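Local coordinates for protein putative oxidoreductase molybdopterin-binding subunit (Sulfolobus tokodaii, PDB 4ZOH) that probably serves as the molybdenum-bearing subunit of an oxidoreductase of the xanthine dehydrogenase and aldehyde oxidase family, binding a pterin cytosine dinucleotide cofactor, at residues I129-R134 against I316-V321; L109-A114 against T278-L283; L155-V160 against H254-K259; V298-R303 against A334-G339. All blocks are in the same frame, centred on the assembly; numbering follows the deposited sequence.

Contact 1: residues I129-R134 against I316-V321; sequences IYYHER and IDAYAV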
loop_
_atom_site.group_PDB
_atom_site.type_symbol
_atom_site.label_atom_id
_atom_site.label_comp_id
_atom_site.label_asym_id
_atom_site.label_seq_id
_atom_site.Cartn_x
_atom_site.Cartn_y
_atom_site.Cartn_z
ATOM N N ILE A 129 -45.291 -0.222 8.282
ATOM C CA ILE A 129 -44.972 -0.630 9.634
ATOM C C ILE A 129 -44.079 -1.851 9.607
ATOM O O ILE A 129 -44.525 -2.976 9.334
ATOM C CB ILE A 129 -46.227 -1.004 10.439
ATOM C CG1 ILE A 129 -47.256 0.163 10.517
ATOM C CG2 ILE A 129 -45.845 -1.668 11.768
ATOM C CD1 ILE A 129 -48.576 -0.276 11.203
ATOM N N TYR A 130 -42.831 -1.637 9.995
ATOM C CA TYR A 130 -41.820 -2.689 10.058
ATOM C C TYR A 130 -41.914 -3.534 11.312
ATOM O O TYR A 130 -41.517 -4.714 11.321
ATOM C CB TYR A 130 -40.451 -1.998 9.927
ATOM C CG TYR A 130 -39.255 -2.916 9.995
ATOM C CD1 TYR A 130 -38.578 -3.282 8.803
ATOM C CD2 TYR A 130 -38.819 -3.439 11.223
ATOM C CE1 TYR A 130 -37.501 -4.145 8.865
ATOM C CE2 TYR A 130 -37.767 -4.331 11.294
ATOM C CZ TYR A 130 -37.090 -4.650 10.113
ATOM O OH TYR A 130 -35.985 -5.494 10.171
ATOM N N TYR A 131 -42.398 -2.964 12.408
ATOM C CA TYR A 131 -42.410 -3.683 13.711
ATOM C C TYR A 131 -43.528 -3.052 14.514
ATOM O O TYR A 131 -43.728 -1.827 14.455
ATOM C CB TYR A 131 -41.097 -3.503 14.469
ATOM C CG TYR A 131 -41.132 -3.976 15.926
ATOM C CD1 TYR A 131 -40.943 -5.313 16.257
ATOM C CD2 TYR A 131 -41.393 -3.071 16.963
ATOM C CE1 TYR A 131 -40.942 -5.721 17.585
ATOM C CE2 TYR A 131 -41.400 -3.465 18.302
ATOM C CZ TYR A 131 -41.182 -4.772 18.603
ATOM O OH TYR A 131 -41.194 -5.149 19.902
ATOM N N HIS A 132 -44.280 -3.881 15.242
ATOM C CA HIS A 132 -45.397 -3.381 16.029
ATOM C C HIS A 132 -45.763 -4.400 17.051
ATOM O O HIS A 132 -46.357 -5.388 16.714
ATOM C CB HIS A 132 -46.631 -3.001 15.222
ATOM C CG HIS A 132 -47.765 -2.506 16.079
ATOM N ND1 HIS A 132 -49.075 -2.477 15.647
ATOM C CD2 HIS A 132 -47.786 -2.035 17.354
ATOM C CE1 HIS A 132 -49.846 -1.982 16.603
ATOM N NE2 HIS A 132 -49.091 -1.717 17.650
ATOM N N GLU A 133 -45.377 -4.133 18.292
ATOM C CA GLU A 133 -45.628 -4.992 19.431
ATOM C C GLU A 133 -46.037 -4.082 20.601
ATOM O O GLU A 133 -45.502 -2.976 20.761
ATOM C CB GLU A 133 -44.387 -5.814 19.866
ATOM C CG GLU A 133 -43.888 -7.062 19.063
ATOM C CD GLU A 133 -44.940 -7.859 18.226
ATOM O OE1 GLU A 133 -46.032 -8.230 18.704
ATOM O OE2 GLU A 133 -44.647 -8.146 17.048
ATOM N N ARG A 134 -46.956 -4.583 21.428
ATOM C CA ARG A 134 -47.465 -3.909 22.611
ATOM C C ARG A 134 -46.624 -4.424 23.739
ATOM O O ARG A 134 -46.517 -5.621 23.931
ATOM C CB ARG A 134 -48.969 -4.262 22.770
ATOM C CG ARG A 134 -49.718 -3.565 23.883
ATOM C CD ARG A 134 -51.177 -3.295 23.520
ATOM N NE ARG A 134 -51.546 -2.002 24.086
ATOM C CZ ARG A 134 -52.078 -0.983 23.418
ATOM N NH1 ARG A 134 -52.404 -1.083 22.141
ATOM N NH2 ARG A 134 -52.321 0.153 24.052
ATOM N N ILE A 316 -46.932 -0.172 26.834
ATOM C CA ILE A 316 -46.432 0.741 25.748
ATOM C C ILE A 316 -46.611 0.111 24.387
ATOM O O ILE A 316 -46.195 -0.997 24.138
ATOM C CB ILE A 316 -44.910 1.094 25.915
ATOM C CG1 ILE A 316 -44.676 1.692 27.338
ATOM C CG2 ILE A 316 -44.443 2.065 24.807
ATOM C CD1 ILE A 316 -45.165 3.118 27.504
ATOM N N ASP A 317 -47.223 0.850 23.506
ATOM C CA ASP A 317 -47.548 0.327 22.215
ATOM C C ASP A 317 -46.404 0.833 21.318
ATOM O O ASP A 317 -46.323 2.043 21.047
ATOM C CB ASP A 317 -48.948 0.846 21.768
ATOM C CG ASP A 317 -49.439 0.207 20.419
ATOM O OD1 ASP A 317 -49.086 -0.942 20.146
ATOM O OD2 ASP A 317 -50.204 0.855 19.660
ATOM N N ALA A 318 -45.485 -0.077 20.934
ATOM C CA ALA A 318 -44.277 0.300 20.081
ATOM C C ALA A 318 -44.414 0.099 18.555
ATOM O O ALA A 318 -44.647 -1.016 18.093
ATOM C CB ALA A 318 -43.012 -0.404 20.592
ATOM N N TYR A 319 -44.262 1.175 17.809
ATOM C CA TYR A 319 -44.143 1.166 16.354
ATOM C C TYR A 319 -42.735 1.543 15.818
ATOM O O TYR A 319 -42.135 2.527 16.287
ATOM C CB TYR A 319 -45.090 2.194 15.749
ATOM C CG TYR A 319 -46.539 1.851 15.886
ATOM C CD1 TYR A 319 -47.233 2.184 17.088
ATOM C CD2 TYR A 319 -47.248 1.204 14.836
ATOM C CE1 TYR A 319 -48.566 1.878 17.247
ATOM C CE2 TYR A 319 -48.623 0.904 14.982
ATOM C CZ TYR A 319 -49.252 1.239 16.189
ATOM O OH TYR A 319 -50.553 1.001 16.425
ATOM N N ALA A 320 -42.228 0.762 14.845
ATOM C CA ALA A 320 -41.103 1.166 14.026
ATOM C C ALA A 320 -41.627 1.235 12.596
ATOM O O ALA A 320 -41.989 0.220 11.993
ATOM C CB ALA A 320 -39.920 0.177 14.197
ATOM N N VAL A 321 -41.603 2.426 12.032
ATOM C CA VAL A 321 -42.261 2.709 10.807
ATOM C C VAL A 321 -41.298 3.244 9.784
ATOM O O VAL A 321 -40.547 4.120 10.151
ATOM C CB VAL A 321 -43.313 3.837 11.018
ATOM C CG1 VAL A 321 -44.374 3.807 9.903
ATOM C CG2 VAL A 321 -44.035 3.626 12.332
#
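His132 lies flat on the ring of Tyr319 and at the same time reaches past it to a carboxylate. The two rings stack face to face, centroids 3.8 Å apart and planes 23° from parallel, and His132 CD2 sits over the centre of the phenol ring. With CG anti to the backbone N (chi1 179°), the imidazole is carried alongside the Tyr319 side chain, and its NE2 donates to Asp317 OD1 at 2.6 Å. That oxygen is met on its syn side and almost exactly in the imidazole plane. Ile129 CD1 touches the Tyr319 ring from its edge, 4.0 Å from CE2. These groups share one face of an antiparallel pair at the margin of a five-stranded sheet, where strand 129-138 is outermost within the chain. A classic beta bulge shifts the register: the N atoms of Tyr130 and Tyr131 both donate to Ala320 O, at 2.9 and 3.2 Å. Beyond His132, the guanidinium of Arg134 stacks over Asp317, NH1 a long 3.8 Å from OD2, which lies well out of the guanidinium plane, so charge alone links them; NE pairs with Asp315. On the opposite face, Tyr131 CB rests 3.9 Å from Ala320 CB, and helix 288-304 covers that side.

Contact 2: residues L109-A114 against T278-L283; sequences LDPEKA and TLIANL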
loop_
_atom_site.group_PDB
_atom_site.type_symbol
_atom_site.label_atom_id
_atom_site.label_comp_id
_atom_site.label_asym_id
_atom_site.label_seq_id
_atom_site.Cartn_x
_atom_site.Cartn_y
_atom_site.Cartn_z
ATOM N N LEU A 109 -43.153 11.450 4.955
ATOM C CA LEU A 109 -42.076 11.921 5.874
ATOM C C LEU A 109 -42.361 11.680 7.366
ATOM O O LEU A 109 -41.462 11.358 8.182
ATOM C CB LEU A 109 -41.808 13.426 5.614
ATOM C CG LEU A 109 -41.403 13.727 4.169
ATOM C CD1 LEU A 109 -41.093 15.207 3.990
ATOM C CD2 LEU A 109 -40.210 12.875 3.703
ATOM N N ASP A 110 -43.626 11.794 7.729
ATOM C CA ASP A 110 -44.013 11.680 9.121
ATOM C C ASP A 110 -44.423 10.261 9.441
ATOM O O ASP A 110 -45.354 9.768 8.805
ATOM C CB ASP A 110 -45.118 12.718 9.311
ATOM C CG ASP A 110 -45.800 12.631 10.690
ATOM O OD1 ASP A 110 -45.615 11.685 11.494
ATOM O OD2 ASP A 110 -46.602 13.542 10.931
ATOM N N PRO A 111 -43.754 9.579 10.424
ATOM C CA PRO A 111 -44.027 8.158 10.666
ATOM C C PRO A 111 -45.442 7.852 11.195
ATOM O O PRO A 111 -45.932 6.690 11.088
ATOM C CB PRO A 111 -42.968 7.755 11.718
ATOM C CG PRO A 111 -42.596 9.031 12.405
ATOM C CD PRO A 111 -42.641 10.059 11.307
ATOM N N GLU A 112 -46.052 8.886 11.789
ATOM C CA GLU A 112 -47.426 8.861 12.237
ATOM C C GLU A 112 -48.430 8.829 11.110
ATOM O O GLU A 112 -49.375 8.070 11.209
ATOM C CB GLU A 112 -47.712 10.066 13.108
ATOM C CG GLU A 112 -47.683 9.698 14.568
ATOM C CD GLU A 112 -48.299 10.785 15.411
ATOM O OE1 GLU A 112 -49.343 10.526 16.031
ATOM O OE2 GLU A 112 -47.758 11.915 15.380
ATOM N N LYS A 113 -48.242 9.660 10.084
ATOM C CA LYS A 113 -48.923 9.499 8.795
ATOM C C LYS A 113 -48.631 8.136 8.195
ATOM O O LYS A 113 -49.549 7.439 7.801
ATOM C CB LYS A 113 -48.472 10.548 7.793
ATOM C CG LYS A 113 -49.289 11.812 7.712
ATOM C CD LYS A 113 -49.051 12.709 8.912
ATOM C CE LYS A 113 -49.896 13.991 8.885
ATOM N NZ LYS A 113 -49.253 15.125 8.130
ATOM N N ALA A 114 -47.357 7.718 8.199
ATOM C CA ALA A 114 -46.908 6.583 7.395
ATOM C C ALA A 114 -47.551 5.305 7.864
ATOM O O ALA A 114 -47.843 4.377 7.045
ATOM C CB ALA A 114 -45.369 6.433 7.441
ATOM N N THR A 278 -47.868 5.273 23.548
ATOM C CA THR A 278 -47.536 4.837 22.235
ATOM C C THR A 278 -46.129 5.413 21.900
ATOM O O THR A 278 -45.918 6.648 21.939
ATOM C CB THR A 278 -48.593 5.383 21.263
ATOM O OG1 THR A 278 -49.874 4.877 21.672
ATOM C CG2 THR A 278 -48.307 4.963 19.851
ATOM N N LEU A 279 -45.197 4.515 21.576
ATOM C CA LEU A 279 -43.850 4.918 21.054
ATOM C C LEU A 279 -43.808 4.838 19.550
ATOM O O LEU A 279 -43.965 3.724 18.982
ATOM C CB LEU A 279 -42.750 4.015 21.689
ATOM C CG LEU A 279 -41.313 4.295 21.199
ATOM C CD1 LEU A 279 -40.791 5.628 21.768
ATOM C CD2 LEU A 279 -40.384 3.125 21.494
ATOM N N ILE A 280 -43.585 5.956 18.863
ATOM C CA ILE A 280 -43.380 5.864 17.419
ATOM C C ILE A 280 -41.910 6.137 16.935
ATOM O O ILE A 280 -41.414 7.311 17.009
ATOM C CB ILE A 280 -44.329 6.798 16.655
ATOM C CG1 ILE A 280 -45.795 6.332 16.817
ATOM C CG2 ILE A 280 -44.020 6.737 15.167
ATOM C CD1 ILE A 280 -46.794 7.428 16.473
ATOM N N ALA A 281 -41.260 5.116 16.358
ATOM C CA ALA A 281 -39.852 5.229 15.884
ATOM C C ALA A 281 -39.768 5.292 14.374
ATOM O O ALA A 281 -40.491 4.571 13.683
ATOM C CB ALA A 281 -39.027 4.089 16.430
ATOM N N ASN A 282 -39.002 6.254 13.849
ATOM C CA ASN A 282 -38.869 6.466 12.429
ATOM C C ASN A 282 -37.641 5.694 11.839
ATOM O O ASN A 282 -36.481 6.088 12.058
ATOM C CB ASN A 282 -38.807 7.958 12.149
ATOM C CG ASN A 282 -38.877 8.269 10.678
ATOM O OD1 ASN A 282 -38.622 7.406 9.886
ATOM N ND2 ASN A 282 -39.136 9.516 10.322
ATOM N N LEU A 283 -37.892 4.570 11.171
ATOM C CA LEU A 283 -36.813 3.837 10.487
ATOM C C LEU A 283 -36.286 4.430 9.218
ATOM O O LEU A 283 -35.242 3.963 8.712
ATOM C CB LEU A 283 -37.221 2.432 10.197
ATOM C CG LEU A 283 -37.555 1.572 11.389
ATOM C CD1 LEU A 283 -37.895 0.163 10.937
ATOM C CD2 LEU A 283 -36.474 1.535 12.470
#
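The Pro111 ring lies to one side of the Asn282 amide plane, displaced beyond its nitrogen rim, with Pro111 CD 3.7 Å from Asn282 ND2 and Pro111 CG 3.9 Å from Asn282 CB. At the rim of the amide, OD1 is engaged by Gly284 N and Thr323 OG1, which helps fix how the group is rotated and so which face it offers to the proline. CG of Asn282 is anti to the backbone N (chi1 -171°), and this holds the amide out from the strand toward the proline. A second flat group, the carboxylate of Asp110, works within its own segment. Its OD1 takes the N-H of Glu112 at 2.8 Å, from above the carboxylate plane, and so caps the N terminus of the short helix 111-114.

Pro111 opens that helix and fits against the strand: its CB and CG touch both Ile280 CG2 and Asn282 CB, and CD reaches the amide. Its CB lies 3.7 Å from Ile280 CG2, the branch that is anti to the backbone N. Val321, on the adjoining strand 313-321, extends this apolar patch under Pro111 and Ala114. Glu112 crosses Ile280 at about a right angle, its chain extended beyond CG, and its two carboxylate oxygens pair with Lys259 and Lys261 of the next strand over.

No hydrogen bond joins the two segments directly. Helix 111-114 therefore meets strand 272-282 through apolar contact; the cap steadies the helix itself, and the polar tie to the sheet runs from Glu112 to Lys259 and Lys261, whose charges would probably favour an ionised glutamate.

Contact 3: residues L155-V160 against H254-K259; sequences LINQRV and HGRDKK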
loop_
_atom_site.group_PDB
_atom_site.type_symbol
_atom_site.label_atom_id
_atom_site.label_comp_id
_atom_site.label_asym_id
_atom_site.label_seq_id
_atom_site.Cartn_x
_atom_site.Cartn_y
_atom_site.Cartn_z
ATOM N N LEU A 155 -43.572 13.660 24.009
ATOM C CA LEU A 155 -42.151 14.036 24.035
ATOM C C LEU A 155 -41.490 13.567 22.764
ATOM O O LEU A 155 -41.684 12.433 22.364
ATOM C CB LEU A 155 -41.448 13.382 25.230
ATOM C CG LEU A 155 -42.015 13.573 26.625
ATOM C CD1 LEU A 155 -41.185 12.799 27.640
ATOM C CD2 LEU A 155 -42.125 15.070 26.909
ATOM N N ILE A 156 -40.693 14.440 22.162
ATOM C CA ILE A 156 -39.941 14.150 21.017
ATOM C C ILE A 156 -38.424 14.044 21.330
ATOM O O ILE A 156 -37.836 14.900 22.040
ATOM C CB ILE A 156 -40.160 15.224 19.978
ATOM C CG1 ILE A 156 -41.661 15.310 19.664
ATOM C CG2 ILE A 156 -39.232 14.972 18.770
ATOM C CD1 ILE A 156 -42.004 16.112 18.422
ATOM N N ASN A 157 -37.806 13.007 20.752
ATOM C CA ASN A 157 -36.383 12.827 20.721
ATOM C C ASN A 157 -36.033 12.877 19.269
ATOM O O ASN A 157 -36.299 11.924 18.514
ATOM C CB ASN A 157 -36.060 11.515 21.450
ATOM C CG ASN A 157 -34.556 11.339 21.737
ATOM O OD1 ASN A 157 -33.758 11.152 20.794
ATOM N ND2 ASN A 157 -34.171 11.290 23.058
ATOM N N GLN A 158 -35.511 14.014 18.842
ATOM C CA GLN A 158 -35.464 14.325 17.420
ATOM C C GLN A 158 -34.387 13.522 16.686
ATOM O O GLN A 158 -33.482 12.945 17.312
ATOM C CB GLN A 158 -35.238 15.826 17.188
ATOM C CG GLN A 158 -33.779 16.367 17.275
ATOM C CD GLN A 158 -33.111 16.379 18.673
ATOM O OE1 GLN A 158 -33.425 15.608 19.575
ATOM N NE2 GLN A 158 -32.115 17.258 18.817
ATOM N N ARG A 159 -34.464 13.498 15.356
ATOM C CA ARG A 159 -33.399 12.864 14.547
ATOM C C ARG A 159 -32.037 13.633 14.693
ATOM O O ARG A 159 -32.013 14.831 14.591
ATOM C CB ARG A 159 -33.813 12.951 13.116
ATOM C CG ARG A 159 -33.105 11.961 12.222
ATOM C CD ARG A 159 -33.860 11.941 10.866
ATOM N NE ARG A 159 -33.471 10.805 10.038
ATOM C CZ ARG A 159 -33.862 9.561 10.234
ATOM N NH1 ARG A 159 -33.396 8.586 9.438
ATOM N NH2 ARG A 159 -34.680 9.255 11.231
ATOM N N VAL A 160 -30.938 12.923 14.832
ATOM C CA VAL A 160 -29.618 13.601 14.766
ATOM C C VAL A 160 -28.723 12.832 13.776
ATOM O O VAL A 160 -29.121 11.765 13.308
ATOM C CB VAL A 160 -28.935 13.615 16.172
ATOM C CG1 VAL A 160 -29.730 14.502 17.172
ATOM C CG2 VAL A 160 -28.800 12.192 16.678
ATOM N N HIS A 254 -27.760 8.968 10.445
ATOM C CA HIS A 254 -29.032 9.417 11.089
ATOM C C HIS A 254 -29.455 8.490 12.192
ATOM O O HIS A 254 -29.429 7.287 12.016
ATOM C CB HIS A 254 -30.172 9.521 10.071
ATOM C CG HIS A 254 -29.924 10.514 8.995
ATOM N ND1 HIS A 254 -30.931 11.299 8.460
ATOM C CD2 HIS A 254 -28.780 10.877 8.361
ATOM C CE1 HIS A 254 -30.417 12.103 7.540
ATOM N NE2 HIS A 254 -29.107 11.874 7.463
ATOM N N GLY A 255 -29.788 9.040 13.366
ATOM C CA GLY A 255 -30.169 8.178 14.498
ATOM C C GLY A 255 -31.231 8.843 15.334
ATOM O O GLY A 255 -31.679 9.936 14.989
ATOM N N ARG A 256 -31.616 8.203 16.444
ATOM C CA ARG A 256 -32.656 8.746 17.370
ATOM C C ARG A 256 -34.064 8.755 16.674
ATOM O O ARG A 256 -34.514 7.696 16.293
ATOM C CB ARG A 256 -32.282 10.137 17.949
ATOM C CG ARG A 256 -30.972 10.104 18.744
ATOM C CD ARG A 256 -30.972 9.404 20.112
ATOM N NE ARG A 256 -29.751 9.824 20.861
ATOM C CZ ARG A 256 -28.598 9.138 20.928
ATOM N NH1 ARG A 256 -28.478 7.919 20.385
ATOM N NH2 ARG A 256 -27.561 9.615 21.639
ATOM N N ASP A 257 -34.727 9.907 16.620
ATOM C CA ASP A 257 -35.953 10.144 15.877
ATOM C C ASP A 257 -37.075 9.197 16.405
ATOM O O ASP A 257 -37.528 8.299 15.669
ATOM C CB ASP A 257 -35.720 9.967 14.334
ATOM C CG ASP A 257 -36.724 10.728 13.530
ATOM O OD1 ASP A 257 -37.580 11.316 14.207
ATOM O OD2 ASP A 257 -36.704 10.821 12.255
ATOM N N LYS A 258 -37.426 9.355 17.687
ATOM C CA LYS A 258 -38.518 8.633 18.369
ATOM C C LYS A 258 -39.427 9.568 19.175
ATOM O O LYS A 258 -38.955 10.527 19.770
ATOM C CB LYS A 258 -37.989 7.507 19.247
ATOM C CG LYS A 258 -37.054 6.591 18.514
ATOM C CD LYS A 258 -36.475 5.559 19.416
ATOM C CE LYS A 258 -35.736 4.550 18.548
ATOM N NZ LYS A 258 -34.591 5.283 17.872
ATOM N N LYS A 259 -40.723 9.271 19.180
ATOM C CA LYS A 259 -41.794 10.069 19.810
ATOM C C LYS A 259 -42.507 9.223 20.861
ATOM O O LYS A 259 -42.921 8.066 20.561
ATOM C CB LYS A 259 -42.820 10.453 18.729
ATOM C CG LYS A 259 -43.712 11.647 19.072
ATOM C CD LYS A 259 -44.850 11.849 18.077
ATOM C CE LYS A 259 -44.551 13.024 17.214
ATOM N NZ LYS A 259 -45.825 13.410 16.580
HETATM O O HOH W 1 -38.783 11.948 16.608
HETATM O O HOH W 2 -36.789 14.447 14.197
#
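A G1 beta bulge interrupts the antiparallel pairing of strands 149-161 and 254-266: Asp257 and Lys258 both sit opposite Asn157. Asn157 and Lys258 exchange N-H...O bonds, each 2.9 Å, and the pairing resumes beyond the bulge between Val160 and Gly255. At Asp257 the backbone is left-handed (phi 61°), and its carboxylate swings over to Arg159. Arg159 NH2 meets Asp257 OD2 at 2.8 Å on the anti lone pair, in a salt bridge. The same guanidinium sends NE to His254 ND1, 3.0 Å away and close to the imidazole plane, with the planes 62° apart. The Arg159 chain, extended from CG to NE, spans both partners. Because ND1 accepts, the imidazole proton is probably on NE2, which is bonded to Phe249 O.

Strand 149-161, outermost of the five-stranded sheet within the chain, is stitched to the bulge by two waters. One donates to Asn157 O and Asp257 OD1; the other accepts from Arg159 N at 2.8 Å and donates to the same OD1. On the face that carries Asn157, Lys258 and Val160, Asn157 OD1 lies 3.4 Å from Arg256 CD; Gln617 bonds both side chains, Arg332 O takes Arg256 NH1, and the Arg256 side chain is about 8 Å from the molybdenum.

Contact 4: residues V298-R303 against A334-G339; sequences VKSTVR and AGRPEG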
loop_
_atom_site.group_PDB
_atom_site.type_symbol
_atom_site.label_atom_id
_atom_site.label_comp_id
_atom_site.label_asym_id
_atom_site.label_seq_id
_atom_site.Cartn_x
_atom_site.Cartn_y
_atom_site.Cartn_z
ATOM N N VAL A 298 -35.114 0.118 18.737
ATOM C CA VAL A 298 -36.484 0.433 19.176
ATOM C C VAL A 298 -36.874 -0.302 20.446
ATOM O O VAL A 298 -37.463 0.284 21.397
ATOM C CB VAL A 298 -37.523 0.254 18.018
ATOM C CG1 VAL A 298 -38.941 0.427 18.550
ATOM C CG2 VAL A 298 -37.236 1.256 16.894
ATOM N N LYS A 299 -36.508 -1.548 20.476
ATOM C CA LYS A 299 -36.704 -2.391 21.589
ATOM C C LYS A 299 -35.934 -1.931 22.818
ATOM O O LYS A 299 -36.486 -1.986 23.927
ATOM C CB LYS A 299 -36.333 -3.808 21.224
ATOM C CG LYS A 299 -37.277 -4.297 20.105
ATOM C CD LYS A 299 -36.929 -5.718 19.740
ATOM C CE LYS A 299 -37.510 -6.105 18.402
ATOM N NZ LYS A 299 -37.199 -7.573 18.371
ATOM N N SER A 300 -34.705 -1.435 22.595
ATOM C CA SER A 300 -33.883 -0.905 23.699
ATOM C C SER A 300 -34.581 0.295 24.320
ATOM O O SER A 300 -34.676 0.365 25.557
ATOM C CB SER A 300 -32.509 -0.507 23.158
ATOM O OG SER A 300 -31.832 -1.681 22.826
ATOM N N THR A 301 -35.130 1.184 23.470
ATOM C CA THR A 301 -35.845 2.327 23.959
ATOM C C THR A 301 -37.030 1.923 24.885
ATOM O O THR A 301 -37.124 2.422 26.034
ATOM C CB THR A 301 -36.414 3.116 22.815
ATOM O OG1 THR A 301 -35.360 3.490 21.932
ATOM C CG2 THR A 301 -37.184 4.355 23.312
ATOM N N VAL A 302 -37.898 1.007 24.409
ATOM C CA VAL A 302 -39.049 0.570 25.221
ATOM C C VAL A 302 -38.549 -0.103 26.480
ATOM O O VAL A 302 -38.989 0.225 27.577
ATOM C CB VAL A 302 -40.070 -0.393 24.513
ATOM C CG1 VAL A 302 -41.378 -0.471 25.345
ATOM C CG2 VAL A 302 -40.441 0.119 23.143
ATOM N N ARG A 303 -37.613 -1.020 26.355
ATOM C CA ARG A 303 -37.298 -1.797 27.517
ATOM C C ARG A 303 -36.619 -0.976 28.641
ATOM O O ARG A 303 -36.504 -1.451 29.764
ATOM C CB ARG A 303 -36.542 -3.064 27.146
ATOM C CG ARG A 303 -35.060 -2.912 26.833
ATOM C CD ARG A 303 -34.694 -4.027 25.820
ATOM N NE ARG A 303 -34.617 -5.273 26.566
ATOM C CZ ARG A 303 -33.508 -5.856 26.999
ATOM N NH1 ARG A 303 -32.294 -5.365 26.696
ATOM N NH2 ARG A 303 -33.610 -6.981 27.700
ATOM N N ALA A 334 -27.860 3.937 20.934
ATOM C CA ALA A 334 -28.595 2.973 20.102
ATOM C C ALA A 334 -29.947 2.558 20.770
ATOM O O ALA A 334 -30.145 1.369 21.171
ATOM C CB ALA A 334 -27.707 1.755 19.867
ATOM N N GLY A 335 -30.783 3.554 20.989
ATOM C CA GLY A 335 -32.106 3.344 21.613
ATOM C C GLY A 335 -32.164 3.641 23.123
ATOM O O GLY A 335 -33.215 4.019 23.661
ATOM N N ARG A 336 -31.068 3.404 23.834
ATOM C CA ARG A 336 -31.081 3.640 25.297
ATOM C C ARG A 336 -31.208 5.118 25.701
ATOM O O ARG A 336 -31.942 5.410 26.666
ATOM C CB ARG A 336 -29.940 2.948 25.989
ATOM C CG ARG A 336 -30.107 1.453 26.061
ATOM C CD ARG A 336 -29.286 0.712 25.024
ATOM N NE ARG A 336 -27.885 0.864 25.329
ATOM C CZ ARG A 336 -26.867 0.550 24.512
ATOM N NH1 ARG A 336 -25.600 0.756 24.920
ATOM N NH2 ARG A 336 -27.109 0.047 23.296
ATOM N N PRO A 337 -30.579 6.062 24.926
ATOM C CA PRO A 337 -30.747 7.471 25.248
ATOM C C PRO A 337 -32.226 7.905 25.182
ATOM O O PRO A 337 -32.703 8.698 26.055
ATOM C CB PRO A 337 -29.969 8.188 24.144
ATOM C CG PRO A 337 -28.933 7.227 23.770
ATOM C CD PRO A 337 -29.521 5.876 23.895
ATOM N N GLU A 338 -32.916 7.489 24.124
ATOM C CA GLU A 338 -34.327 7.868 23.969
ATOM C C GLU A 338 -35.173 7.398 25.170
ATOM O O GLU A 338 -35.903 8.170 25.751
ATOM C CB GLU A 338 -34.877 7.326 22.661
ATOM C CG GLU A 338 -34.134 7.833 21.425
ATOM C CD GLU A 338 -32.980 6.913 21.001
ATOM O OE1 GLU A 338 -32.027 6.686 21.805
ATOM O OE2 GLU A 338 -32.996 6.419 19.825
ATOM N N GLY A 339 -35.031 6.148 25.533
ATOM C CA GLY A 339 -35.772 5.539 26.653
ATOM C C GLY A 339 -35.494 6.205 28.025
ATOM O O GLY A 339 -36.443 6.542 28.715
HETATM O O HOH W 3 -29.480 -0.927 21.687
#
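Ser300 is the first residue of helix segment 298-303 to press on the other segment. Its CB lies 3.6 Å from Ala334 O and 3.9 Å from Arg336 CD, alongside the bent chain of the arginine. Its OG, anti to the carbonyl carbon (chi1 -70°), is 2.7 Å from a water that Arg336 NH2 also holds, at 3.0 Å. The water lies at the edge of the guanidinium, in its plane. The rest of that guanidinium is turned away to Glu672 and Glu413.

Thr301 comes next and carries the largest share of the contact, with its two branches on different targets. OG1 is 2.8 Å from Gly335 O, but Asn297 O in its own helix competes for the same proton, so the bond is not settled. CG2 reaches along the start of helix 336-353, 3.8 Å from Glu338 CB. Gly335, the N-cap residue, and Gly339 have no side chains to hold the backbones apart, and the CA atoms of Thr301 and Gly339 come within 4.2 Å. The carbonyl O of Thr301 lies 3.5 Å from Gly339 CA, a CA-H...O contact.

Val302 turns from this interface to Leu279 and Trp135. Helix 288-304 is thus wedged between the five-stranded sheet on one flank and the N-terminal turn of helix 336-353 on another, where Glu338 reaches Lys258 of strand 254-266.

How the contacts relate
Contacts 1, 2 and 3 lie across one five-stranded sheet. Contact 1 joins its outer strand 129-138 to 313-321, contact 2 sets a short helix against 272-282, and contact 3 closes the other margin. Contacts 1 and 2 are linked by Tyr319 O to Ala281 N (2.7 Å), and contacts 2 and 3 by the salt bridge from Glu112 OE2 to Lys259 NZ (2.7 Å). Contact 4 lies against the sheet: Ala281 CB packs on Val298 CG2, and Lys258 NZ reaches Glu338 OE2 at 2.8 Å. It also comes nearest the metal, the Ala334 side chain about 5 Å from the molybdenum. The centres of contacts 1 and 2 lie about 22 Å from the chain's centre, that of contact 4 about 13 Å.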